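Local coordinates for protein chorismatase (Streptomyces hygroscopicus, PDB 4BPS) that hydrolyses chorismate to pyruvate and a dihydroxy-dihydrobenzoate in the biosynthesis of the immunosuppressants FK506 and FK520, at residues A[41-47]-A[59-65]; A[50-54]-A[85-91]; A[21-27]-A[71-77]. One frame throughout, in Å; residues are numbered along the deposited sequence.

Overall arrangement
Contacts 1 and 3 are neighbouring strand pairs of one five-stranded mixed sheet, their centres about 11 Å apart: strand 72-77 pairs with strand 38-44, as the bond from Glu-74 N to Ile-42 O (2.8 Å) shows, and His-44 NE2 is hydrogen-bonded to Glu-74 OE1. At the other edge lies strand 52-54, which contact 2 sets against a hairpin of a second, six-stranded sheet; the centre of contact 2 is about 15 Å from that of contact 1 and about 19 Å from that of contact 3. Contact 1 comes nearest the active site. Its Thr-64 side chain is about 11 Å from that of the proton acceptor Glu-338 and about 13 Å from the bound 3-(2-carboxyethyl)benzoic acid.

Contact 1 of 3, residues A[41-47]-A[59-65]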
loop_
_atom_site.group_PDB
_atom_site.type_symbol
_atom_site.label_atom_id
_atom_site.label_comp_id
_atom_site.label_asym_id
_atom_site.label_seq_id
_atom_site.Cartn_x
_atom_site.Cartn_y
_atom_site.Cartn_z
ATOM N N LEU A 41 -12.882 -0.479 4.255
ATOM C CA LEU A 41 -12.299 0.056 5.475
ATOM C C LEU A 41 -11.202 -0.858 5.996
ATOM O O LEU A 41 -11.392 -2.074 6.082
ATOM C CB LEU A 41 -13.396 0.169 6.564
ATOM C CG LEU A 41 -14.679 0.954 6.289
ATOM C CD1 LEU A 41 -15.748 0.031 5.762
ATOM C CD2 LEU A 41 -15.120 1.603 7.560
ATOM N N ILE A 42 -10.076 -0.262 6.376
ATOM C CA ILE A 42 -8.975 -0.986 7.006
ATOM C C ILE A 42 -8.724 -0.358 8.370
ATOM O O ILE A 42 -8.398 0.829 8.464
ATOM C CB ILE A 42 -7.681 -0.915 6.160
ATOM C CG1 ILE A 42 -7.936 -1.440 4.738
ATOM C CG2 ILE A 42 -6.554 -1.644 6.871
ATOM C CD1 ILE A 42 -8.356 -2.903 4.661
ATOM N N GLU A 43 -8.911 -1.160 9.414
ATOM C CA GLU A 43 -8.714 -0.688 10.790
ATOM C C GLU A 43 -7.290 -0.961 11.249
ATOM O O GLU A 43 -6.891 -2.106 11.455
ATOM C CB GLU A 43 -9.710 -1.374 11.727
ATOM C CG GLU A 43 -11.138 -1.127 11.285
ATOM C CD GLU A 43 -12.155 -1.800 12.157
ATOM O OE1 GLU A 43 -11.876 -2.907 12.662
ATOM O OE2 GLU A 43 -13.250 -1.233 12.325
ATOM N N HIS A 44 -6.492 0.097 11.378
ATOM C CA HIS A 44 -5.128 -0.006 11.894
ATOM C C HIS A 44 -5.161 0.092 13.396
ATOM O O HIS A 44 -5.770 0.992 13.948
ATOM C CB HIS A 44 -4.286 1.149 11.346
ATOM C CG HIS A 44 -4.088 1.057 9.872
ATOM N ND1 HIS A 44 -3.149 0.222 9.300
ATOM C CD2 HIS A 44 -4.765 1.649 8.859
ATOM C CE1 HIS A 44 -3.257 0.320 7.985
ATOM N NE2 HIS A 44 -4.221 1.186 7.692
ATOM N N GLY A 45 -4.522 -0.833 14.088
ATOM C CA GLY A 45 -4.598 -0.830 15.534
ATOM C C GLY A 45 -3.752 -1.947 16.118
ATOM O O GLY A 45 -2.780 -2.397 15.494
ATOM N N THR A 46 -4.159 -2.404 17.297
ATOM C CA THR A 46 -3.373 -3.326 18.092
ATOM C C THR A 46 -3.911 -4.768 18.057
ATOM O O THR A 46 -3.639 -5.573 18.952
ATOM C CB THR A 46 -3.248 -2.829 19.553
ATOM O OG1 THR A 46 -4.567 -2.754 20.121
ATOM C CG2 THR A 46 -2.573 -1.484 19.632
ATOM N N GLY A 47 -4.587 -5.134 16.975
ATOM C CA GLY A 47 -5.052 -6.494 16.803
ATOM C C GLY A 47 -5.511 -6.712 15.370
ATOM O O GLY A 47 -5.316 -5.853 14.496
ATOM N N ARG A 59 -14.161 -5.042 5.054
ATOM C CA ARG A 59 -13.494 -4.530 6.228
ATOM C C ARG A 59 -12.572 -5.569 6.835
ATOM O O ARG A 59 -12.901 -6.761 6.849
ATOM C CB ARG A 59 -14.568 -4.140 7.261
ATOM C CG ARG A 59 -14.070 -3.744 8.618
ATOM C CD ARG A 59 -14.171 -4.937 9.563
ATOM N NE ARG A 59 -13.688 -4.615 10.898
ATOM C CZ ARG A 59 -13.955 -5.341 11.977
ATOM N NH1 ARG A 59 -14.720 -6.423 11.881
ATOM N NH2 ARG A 59 -13.478 -4.964 13.157
ATOM N N THR A 60 -11.442 -5.119 7.364
ATOM C CA THR A 60 -10.648 -5.965 8.235
ATOM C C THR A 60 -9.808 -5.063 9.126
ATOM O O THR A 60 -9.654 -3.877 8.847
ATOM C CB THR A 60 -9.754 -6.941 7.441
ATOM O OG1 THR A 60 -9.351 -8.036 8.281
ATOM C CG2 THR A 60 -8.497 -6.280 6.891
ATOM N N ALA A 61 -9.251 -5.638 10.194
ATOM C CA ALA A 61 -8.329 -4.940 11.063
ATOM C C ALA A 61 -6.953 -5.555 10.923
ATOM O O ALA A 61 -6.824 -6.788 10.888
ATOM C CB ALA A 61 -8.793 -5.019 12.509
ATOM N N VAL A 62 -5.933 -4.699 10.851
ATOM C CA VAL A 62 -4.552 -5.170 10.797
ATOM C C VAL A 62 -3.771 -4.622 11.980
ATOM O O VAL A 62 -4.054 -3.524 12.492
ATOM C CB VAL A 62 -3.861 -4.778 9.444
ATOM C CG1 VAL A 62 -4.474 -5.570 8.295
ATOM C CG2 VAL A 62 -3.943 -3.252 9.188
ATOM N N HIS A 63 -2.819 -5.419 12.431
ATOM C CA HIS A 63 -2.090 -5.119 13.666
ATOM C C HIS A 63 -0.818 -4.338 13.324
ATOM O O HIS A 63 0.301 -4.853 13.386
ATOM C CB HIS A 63 -1.808 -6.408 14.427
ATOM C CG HIS A 63 -1.317 -6.198 15.828
ATOM N ND1 HIS A 63 -1.273 -7.213 16.753
ATOM C CD2 HIS A 63 -0.826 -5.092 16.449
ATOM C CE1 HIS A 63 -0.793 -6.738 17.889
ATOM N NE2 HIS A 63 -0.511 -5.454 17.731
ATOM N N THR A 64 -1.023 -3.080 12.960
ATOM C CA THR A 64 0.047 -2.250 12.423
ATOM C C THR A 64 0.596 -1.223 13.410
ATOM O O THR A 64 1.482 -0.435 13.045
ATOM C CB THR A 64 -0.405 -1.553 11.163
ATOM O OG1 THR A 64 -1.691 -0.971 11.422
ATOM C CG2 THR A 64 -0.480 -2.545 9.994
ATOM N N THR A 65 0.136 -1.251 14.666
ATOM C CA THR A 65 0.774 -0.430 15.688
ATOM C C THR A 65 0.616 -1.056 17.064
ATOM O O THR A 65 -0.017 -2.097 17.200
ATOM C CB THR A 65 0.306 1.036 15.608
ATOM O OG1 THR A 65 1.281 1.848 16.302
ATOM C CG2 THR A 65 -1.115 1.191 16.166
#
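Strands 41-44 and 59-62 run parallel, pairing Leu-41 with Arg-59 through His-44 with Val-62, their axes 4.6 Å apart at 21°. After a weak start from Thr-60 N to Leu-41 O, three bonds carry the backbone ladder: Glu-43 N to Thr-60 O (2.9 Å), Val-62 N to Glu-43 O (2.8 Å) and Gly-45 N to Val-62 O (3.2 Å). Beyond the pairing, Thr-65 N reaches Gly-45 O.

One salt bridge crosses. Glu-43 OE1 meets the guanidinium edge, 2.7 Å from Arg-59 NH2. A weak second bond comes from NE, and the carboxylate stands nearly perpendicular to the guanidinium, at 85°. Arg-59 bends at its second torsion (-98°), which carries the guanidinium to Glu-43.

On the face of Ile-42, His-44, Thr-60 and Val-62, Ile-42 CG2 touches Val-62 CG2 at 3.8 Å. From beyond the strand, Thr-64 OG1 bonds to His-44 ND1 (2.8 Å) at the ring edge. Farther on, Gly-47 CA lies over the His-63 ring, 4.1 Å from its centroid, a CH-pi contact.

The pair is central in its sheet: strand 72-77 flanks 38-44 and 52-54 flanks 57-62, while Ile-42, Thr-60 and Val-62 pack on strands 98-105 and 189-196.

Contact 2 of 3, residues A[50-54]-A[85-91]; sequences DVSLV and GMDNGIA
Leu-53 lies over one face of the Gly-85 peptide, in a beta hairpin of strands 83-87 and 90-94: CD1 stands above the carbonyl, 3.8 Å from Gly-85 O, whereas CD2 stands off past that oxygen, toward Ala-91. The Val-51 carbonyl is approached by the selenium of Met-86, a selenomethionine modelled in two conformers, so the place of that atom is doubtful.

The hairpin is closed by a type I' turn from Asp-87 to Ile-90, pinned by Asp-87 N to Ile-90 O and Ile-90 N to Asp-87 O, both 2.9 Å. At the positive phi of Gly-89 (85°) a CB would jam against the preceding carbonyl oxygen.

Strands 52-54 and 85-87 are antiparallel (178°), but their axes stay 7.7 Å apart, so side chains, not a backbone ladder, join the margins of the five-stranded and the six-stranded sheet. In the conformer given, Leu-53 CG meets Met-86 CG at 4.1 Å, the two side chains running antiparallel alongside one another, and Leu-53 CD2 reaches Ala-91 CB at 4.0 Å. With an alanine in place of Leu-53, the Gly-85 carbonyl and Ala-91 CB would probably lose the methyls packed on them, opening a gap between hairpin and strand. Val-51 places CG1 anti to its own nitrogen (chi1 174°), which brings that methyl to 3.4 Å from Ala-91 CB, closer than two methyl carbons normally approach.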
loop_
_atom_site.group_PDB
_atom_site.type_symbol
_atom_site.label_atom_id
_atom_site.label_comp_id
_atom_site.label_asym_id
_atom_site.label_seq_id
_atom_site.Cartn_x
_atom_site.Cartn_y
_atom_site.Cartn_z
ATOM N N ASP A 50 -10.934 -11.210 11.031
ATOM C CA ASP A 50 -11.159 -11.772 9.701
ATOM C C ASP A 50 -11.546 -10.664 8.719
ATOM O O ASP A 50 -11.630 -9.484 9.075
ATOM C CB ASP A 50 -12.207 -12.923 9.719
ATOM C CG ASP A 50 -13.666 -12.450 9.911
ATOM O OD1 ASP A 50 -13.929 -11.255 10.184
ATOM O OD2 ASP A 50 -14.564 -13.319 9.801
ATOM N N VAL A 51 -11.712 -11.052 7.461
ATOM C CA VAL A 51 -12.215 -10.151 6.430
ATOM C C VAL A 51 -13.712 -10.424 6.282
ATOM O O VAL A 51 -14.137 -11.598 6.208
ATOM C CB VAL A 51 -11.519 -10.416 5.099
ATOM C CG1 VAL A 51 -12.132 -9.592 4.003
ATOM C CG2 VAL A 51 -10.021 -10.148 5.212
ATOM N N SER A 52 -14.518 -9.365 6.198
ATOM C CA SER A 52 -15.958 -9.544 6.051
ATOM C C SER A 52 -16.519 -8.347 5.306
ATOM O O SER A 52 -15.810 -7.370 5.056
ATOM C CB SER A 52 -16.640 -9.678 7.429
ATOM O OG SER A 52 -16.542 -8.474 8.144
ATOM N N LEU A 53 -17.800 -8.433 4.957
ATOM C CA LEU A 53 -18.562 -7.288 4.462
ATOM C C LEU A 53 -19.400 -6.715 5.597
ATOM O O LEU A 53 -20.101 -7.449 6.307
ATOM C CB LEU A 53 -19.505 -7.704 3.337
ATOM C CG LEU A 53 -18.857 -8.173 2.048
ATOM C CD1 LEU A 53 -19.916 -8.760 1.130
ATOM C CD2 LEU A 53 -18.128 -7.034 1.299
ATOM N N VAL A 54 -19.330 -5.400 5.752
ATOM C CA VAL A 54 -20.216 -4.690 6.668
ATOM C C VAL A 54 -21.065 -3.755 5.825
ATOM O O VAL A 54 -20.553 -2.771 5.275
ATOM C CB VAL A 54 -19.409 -3.925 7.696
ATOM C CG1 VAL A 54 -20.335 -3.103 8.619
ATOM C CG2 VAL A 54 -18.566 -4.907 8.489
ATOM N N GLY A 85 -19.345 -8.436 -2.727
ATOM C CA GLY A 85 -19.391 -9.874 -2.548
ATOM C C GLY A 85 -18.146 -10.393 -1.881
ATOM O O GLY A 85 -17.284 -9.615 -1.481
HETATM N N MSE A 86 -18.102 -11.709 -1.726
HETATM C CA MSE A 86 -16.933 -12.391 -1.203
HETATM C C MSE A 86 -16.650 -13.600 -2.089
HETATM O O MSE A 86 -17.555 -14.405 -2.349
HETATM C CB MSE A 86 -17.178 -12.839 0.228
HETATM C CG MSE A 86 -17.010 -11.765 1.302
HETATM SE SE MSE A 86 -16.338 -12.407 3.057
HETATM C CE MSE A 86 -15.890 -14.231 2.551
ATOM N N ASP A 87 -15.407 -13.733 -2.546
ATOM C CA ASP A 87 -15.005 -14.848 -3.388
ATOM C C ASP A 87 -13.602 -15.242 -2.994
ATOM O O ASP A 87 -12.720 -14.395 -2.960
ATOM C CB ASP A 87 -15.002 -14.431 -4.854
ATOM C CG ASP A 87 -16.395 -14.262 -5.407
ATOM O OD1 ASP A 87 -16.982 -15.297 -5.800
ATOM O OD2 ASP A 87 -16.904 -13.121 -5.437
ATOM N N ASN A 88 -13.396 -16.527 -2.706
ATOM C CA ASN A 88 -12.063 -17.038 -2.401
ATOM C C ASN A 88 -11.378 -16.271 -1.275
ATOM O O ASN A 88 -10.162 -16.058 -1.324
ATOM C CB ASN A 88 -11.189 -17.006 -3.668
ATOM C CG ASN A 88 -11.666 -17.978 -4.718
ATOM O OD1 ASN A 88 -11.908 -19.154 -4.423
ATOM N ND2 ASN A 88 -11.808 -17.503 -5.948
ATOM N N GLY A 89 -12.153 -15.864 -0.263
ATOM C CA GLY A 89 -11.625 -15.126 0.873
ATOM C C GLY A 89 -11.517 -13.635 0.659
ATOM O O GLY A 89 -11.180 -12.922 1.582
ATOM N N ILE A 90 -11.757 -13.169 -0.567
ATOM C CA ILE A 90 -11.637 -11.749 -0.883
ATOM C C ILE A 90 -12.998 -11.098 -0.706
ATOM O O ILE A 90 -13.955 -11.466 -1.414
ATOM C CB ILE A 90 -11.166 -11.534 -2.340
ATOM C CG1 ILE A 90 -9.875 -12.306 -2.659
ATOM C CG2 ILE A 90 -10.993 -10.032 -2.608
ATOM C CD1 ILE A 90 -9.579 -12.405 -4.166
ATOM N N ALA A 91 -13.089 -10.126 0.204
ATOM C CA ALA A 91 -14.271 -9.282 0.277
ATOM C C ALA A 91 -14.052 -8.098 -0.636
ATOM O O ALA A 91 -12.996 -7.470 -0.574
ATOM C CB ALA A 91 -14.543 -8.835 1.704
#

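Contact 3 of 3, residues A[21-27]-A[71-77]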
loop_
_atom_site.group_PDB
_atom_site.type_symbol
_atom_site.label_atom_id
_atom_site.label_comp_id
_atom_site.label_asym_id
_atom_site.label_seq_id
_atom_site.Cartn_x
_atom_site.Cartn_y
_atom_site.Cartn_z
ATOM N N TYR A 21 -10.523 7.492 -3.566
ATOM C CA TYR A 21 -9.863 8.448 -2.697
ATOM C C TYR A 21 -10.018 7.983 -1.257
ATOM O O TYR A 21 -10.821 7.107 -0.941
ATOM C CB TYR A 21 -10.420 9.867 -2.887
ATOM C CG TYR A 21 -11.895 10.043 -2.607
ATOM C CD1 TYR A 21 -12.857 9.743 -3.582
ATOM C CD2 TYR A 21 -12.333 10.541 -1.404
ATOM C CE1 TYR A 21 -14.215 9.934 -3.355
ATOM C CE2 TYR A 21 -13.687 10.749 -1.163
ATOM C CZ TYR A 21 -14.632 10.465 -2.161
ATOM O OH TYR A 21 -15.977 10.675 -1.948
ATOM N N CYS A 22 -9.219 8.580 -0.388
ATOM C CA CYS A 22 -9.066 8.115 0.968
ATOM C C CYS A 22 -9.544 9.138 2.015
ATOM O O CYS A 22 -9.467 10.370 1.793
ATOM C CB CYS A 22 -7.550 7.823 1.172
ATOM S SG CYS A 22 -7.115 6.905 2.645
ATOM N N ARG A 23 -10.000 8.613 3.148
ATOM C CA ARG A 23 -10.213 9.402 4.360
ATOM C C ARG A 23 -9.635 8.648 5.540
ATOM O O ARG A 23 -9.633 7.421 5.539
ATOM C CB ARG A 23 -11.710 9.601 4.639
ATOM C CG ARG A 23 -12.466 10.420 3.608
ATOM C CD ARG A 23 -12.197 11.899 3.743
ATOM N NE ARG A 23 -13.029 12.673 2.820
ATOM C CZ ARG A 23 -12.662 13.082 1.609
ATOM N NH1 ARG A 23 -11.446 12.828 1.135
ATOM N NH2 ARG A 23 -13.517 13.766 0.858
ATOM N N PHE A 24 -9.165 9.382 6.549
ATOM C CA PHE A 24 -8.781 8.782 7.824
ATOM C C PHE A 24 -9.834 9.173 8.849
ATOM O O PHE A 24 -10.199 10.355 8.973
ATOM C CB PHE A 24 -7.432 9.282 8.307
ATOM C CG PHE A 24 -6.234 8.839 7.477
ATOM C CD1 PHE A 24 -6.325 7.918 6.440
ATOM C CD2 PHE A 24 -4.995 9.370 7.785
ATOM C CE1 PHE A 24 -5.193 7.525 5.726
ATOM C CE2 PHE A 24 -3.877 8.987 7.096
ATOM C CZ PHE A 24 -3.959 8.071 6.068
ATOM N N GLU A 25 -10.347 8.172 9.559
ATOM C CA GLU A 25 -11.424 8.395 10.511
ATOM C C GLU A 25 -11.048 7.805 11.865
ATOM O O GLU A 25 -10.223 6.908 11.995
ATOM C CB GLU A 25 -12.745 7.764 10.025
ATOM C CG GLU A 25 -13.235 8.173 8.617
ATOM C CD GLU A 25 -13.728 9.630 8.475
ATOM O OE1 GLU A 25 -13.944 10.286 9.522
ATOM O OE2 GLU A 25 -13.901 10.111 7.317
ATOM N N LYS A 26 -11.692 8.310 12.899
ATOM C CA LYS A 26 -11.522 7.756 14.231
ATOM C C LYS A 26 -12.275 6.438 14.298
ATOM O O LYS A 26 -13.465 6.385 13.978
ATOM C CB LYS A 26 -12.084 8.721 15.273
ATOM C CG LYS A 26 -11.224 9.952 15.492
ATOM C CD LYS A 26 -9.949 9.630 16.279
ATOM C CE LYS A 26 -8.721 9.465 15.374
ATOM N NZ LYS A 26 -7.462 9.369 16.163
ATOM N N THR A 27 -11.592 5.379 14.712
ATOM C CA THR A 27 -12.251 4.080 14.800
ATOM C C THR A 27 -13.294 4.154 15.911
ATOM O O THR A 27 -13.044 4.729 16.963
ATOM C CB THR A 27 -11.241 2.949 15.056
ATOM O OG1 THR A 27 -10.253 2.950 14.016
ATOM C CG2 THR A 27 -11.928 1.575 15.091
ATOM N N ALA A 71 -4.536 3.962 16.929
ATOM C CA ALA A 71 -5.452 3.260 16.047
ATOM C C ALA A 71 -6.270 4.258 15.256
ATOM O O ALA A 71 -6.604 5.327 15.769
ATOM C CB ALA A 71 -6.369 2.342 16.853
ATOM N N PHE A 72 -6.605 3.917 14.012
ATOM C CA PHE A 72 -7.491 4.751 13.203
ATOM C C PHE A 72 -8.013 3.888 12.072
ATOM O O PHE A 72 -7.504 2.780 11.834
ATOM C CB PHE A 72 -6.762 6.004 12.645
ATOM C CG PHE A 72 -5.843 5.700 11.499
ATOM C CD1 PHE A 72 -4.576 5.152 11.719
ATOM C CD2 PHE A 72 -6.238 5.945 10.195
ATOM C CE1 PHE A 72 -3.746 4.865 10.641
ATOM C CE2 PHE A 72 -5.423 5.660 9.124
ATOM C CZ PHE A 72 -4.165 5.118 9.349
ATOM N N THR A 73 -9.036 4.375 11.368
ATOM C CA THR A 73 -9.587 3.663 10.222
ATOM C C THR A 73 -9.233 4.376 8.925
ATOM O O THR A 73 -9.438 5.594 8.759
ATOM C CB THR A 73 -11.113 3.536 10.332
ATOM O OG1 THR A 73 -11.410 2.899 11.571
ATOM C CG2 THR A 73 -11.708 2.682 9.215
ATOM N N GLU A 74 -8.660 3.602 8.017
ATOM C CA GLU A 74 -8.362 4.046 6.660
ATOM C C GLU A 74 -9.563 3.662 5.794
ATOM O O GLU A 74 -9.851 2.478 5.626
ATOM C CB GLU A 74 -7.097 3.327 6.189
ATOM C CG GLU A 74 -6.751 3.459 4.721
ATOM C CD GLU A 74 -5.563 2.598 4.340
ATOM O OE1 GLU A 74 -4.663 2.380 5.194
ATOM O OE2 GLU A 74 -5.514 2.119 3.179
ATOM N N VAL A 75 -10.274 4.660 5.259
ATOM C CA VAL A 75 -11.510 4.426 4.523
ATOM C C VAL A 75 -11.300 4.801 3.057
ATOM O O VAL A 75 -10.913 5.930 2.754
ATOM C CB VAL A 75 -12.686 5.250 5.095
ATOM C CG1 VAL A 75 -13.982 4.835 4.418
ATOM C CG2 VAL A 75 -12.793 5.096 6.632
ATOM N N TRP A 76 -11.569 3.851 2.167
ATOM C CA TRP A 76 -11.520 4.095 0.730
ATOM C C TRP A 76 -12.923 4.391 0.219
ATOM O O TRP A 76 -13.913 3.770 0.640
ATOM C CB TRP A 76 -10.850 2.920 0.011
ATOM C CG TRP A 76 -9.389 3.010 0.249
ATOM C CD1 TRP A 76 -8.677 2.402 1.239
ATOM C CD2 TRP A 76 -8.489 3.878 -0.437
ATOM N NE1 TRP A 76 -7.356 2.828 1.192
ATOM C CE2 TRP A 76 -7.227 3.742 0.169
ATOM C CE3 TRP A 76 -8.630 4.760 -1.512
ATOM C CZ2 TRP A 76 -6.107 4.447 -0.278
ATOM C CZ3 TRP A 76 -7.516 5.452 -1.956
ATOM C CH2 TRP A 76 -6.275 5.294 -1.343
ATOM N N HIS A 77 -12.976 5.349 -0.692
ATOM C CA HIS A 77 -14.203 5.886 -1.269
ATOM C C HIS A 77 -14.086 5.927 -2.787
ATOM O O HIS A 77 -12.975 6.004 -3.333
ATOM C CB HIS A 77 -14.378 7.343 -0.833
ATOM C CG HIS A 77 -14.641 7.535 0.624
ATOM N ND1 HIS A 77 -15.888 7.867 1.101
ATOM C CD2 HIS A 77 -13.820 7.496 1.707
ATOM C CE1 HIS A 77 -15.826 8.016 2.419
ATOM N NE2 HIS A 77 -14.588 7.778 2.807
HETATM O O HOH W 1 -14.665 8.192 5.481
HETATM O O HOH W 2 -5.151 7.680 16.031
HETATM O O HOH W 3 -8.612 0.908 14.263
HETATM O O HOH W 4 -9.114 6.334 16.088
#
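Edge strand 21-25 closes the five-stranded sheet by antiparallel pairing with strand 72-77, at 151° between the segment axes. Tyr-21 with His-77, Arg-23 with Val-75 and Glu-25 with Thr-73 are hydrogen-bonded pairs, each joined by two backbone bonds; Cys-22 with Trp-76 and Phe-24 with Glu-74 are the non-hydrogen-bonded pairs between them.

On the face of Cys-22 and Phe-24, Cys-22 lies over the six-membered ring of Trp-76: CB is 3.8 Å from its centroid, a CH-pi contact, and SG follows as a sulfur-aromatic contact. Phe-72 turns an edge to the face of Phe-24, placing CE2 over the centre of that ring, 3.6 Å from Phe-24 CD1, with the ring planes at 54°. Strands 323-327 and 337-343 pack on this side, touching Phe-72 and Trp-76 respectively.

On the opposite face, the Tyr-21 torsion (chi1 60°) leaves its ring over the neighbouring strand, where His-77 CB sits 3.5 Å from the ring centroid, while the two rings slide apart and barely overlap. A water links Glu-25 OE2 to His-77 NE2, at 2.8 and 2.7 Å. Just past the last pair on its own strand, Thr-27 OG1 bonds to Thr-73 OG1 (2.7 Å).

Glu-74 is buried, yet both carboxylate oxygens have partners: OE2 takes Trp-76 NE1 in the indole plane on its anti lone pair (2.8 Å), and OE1, besides its bond to His-44, forms a salt bridge with Lys-297. The lysine would probably keep the carboxylate ionised, and the indole bond is likely to hold Trp-76 beneath Cys-22.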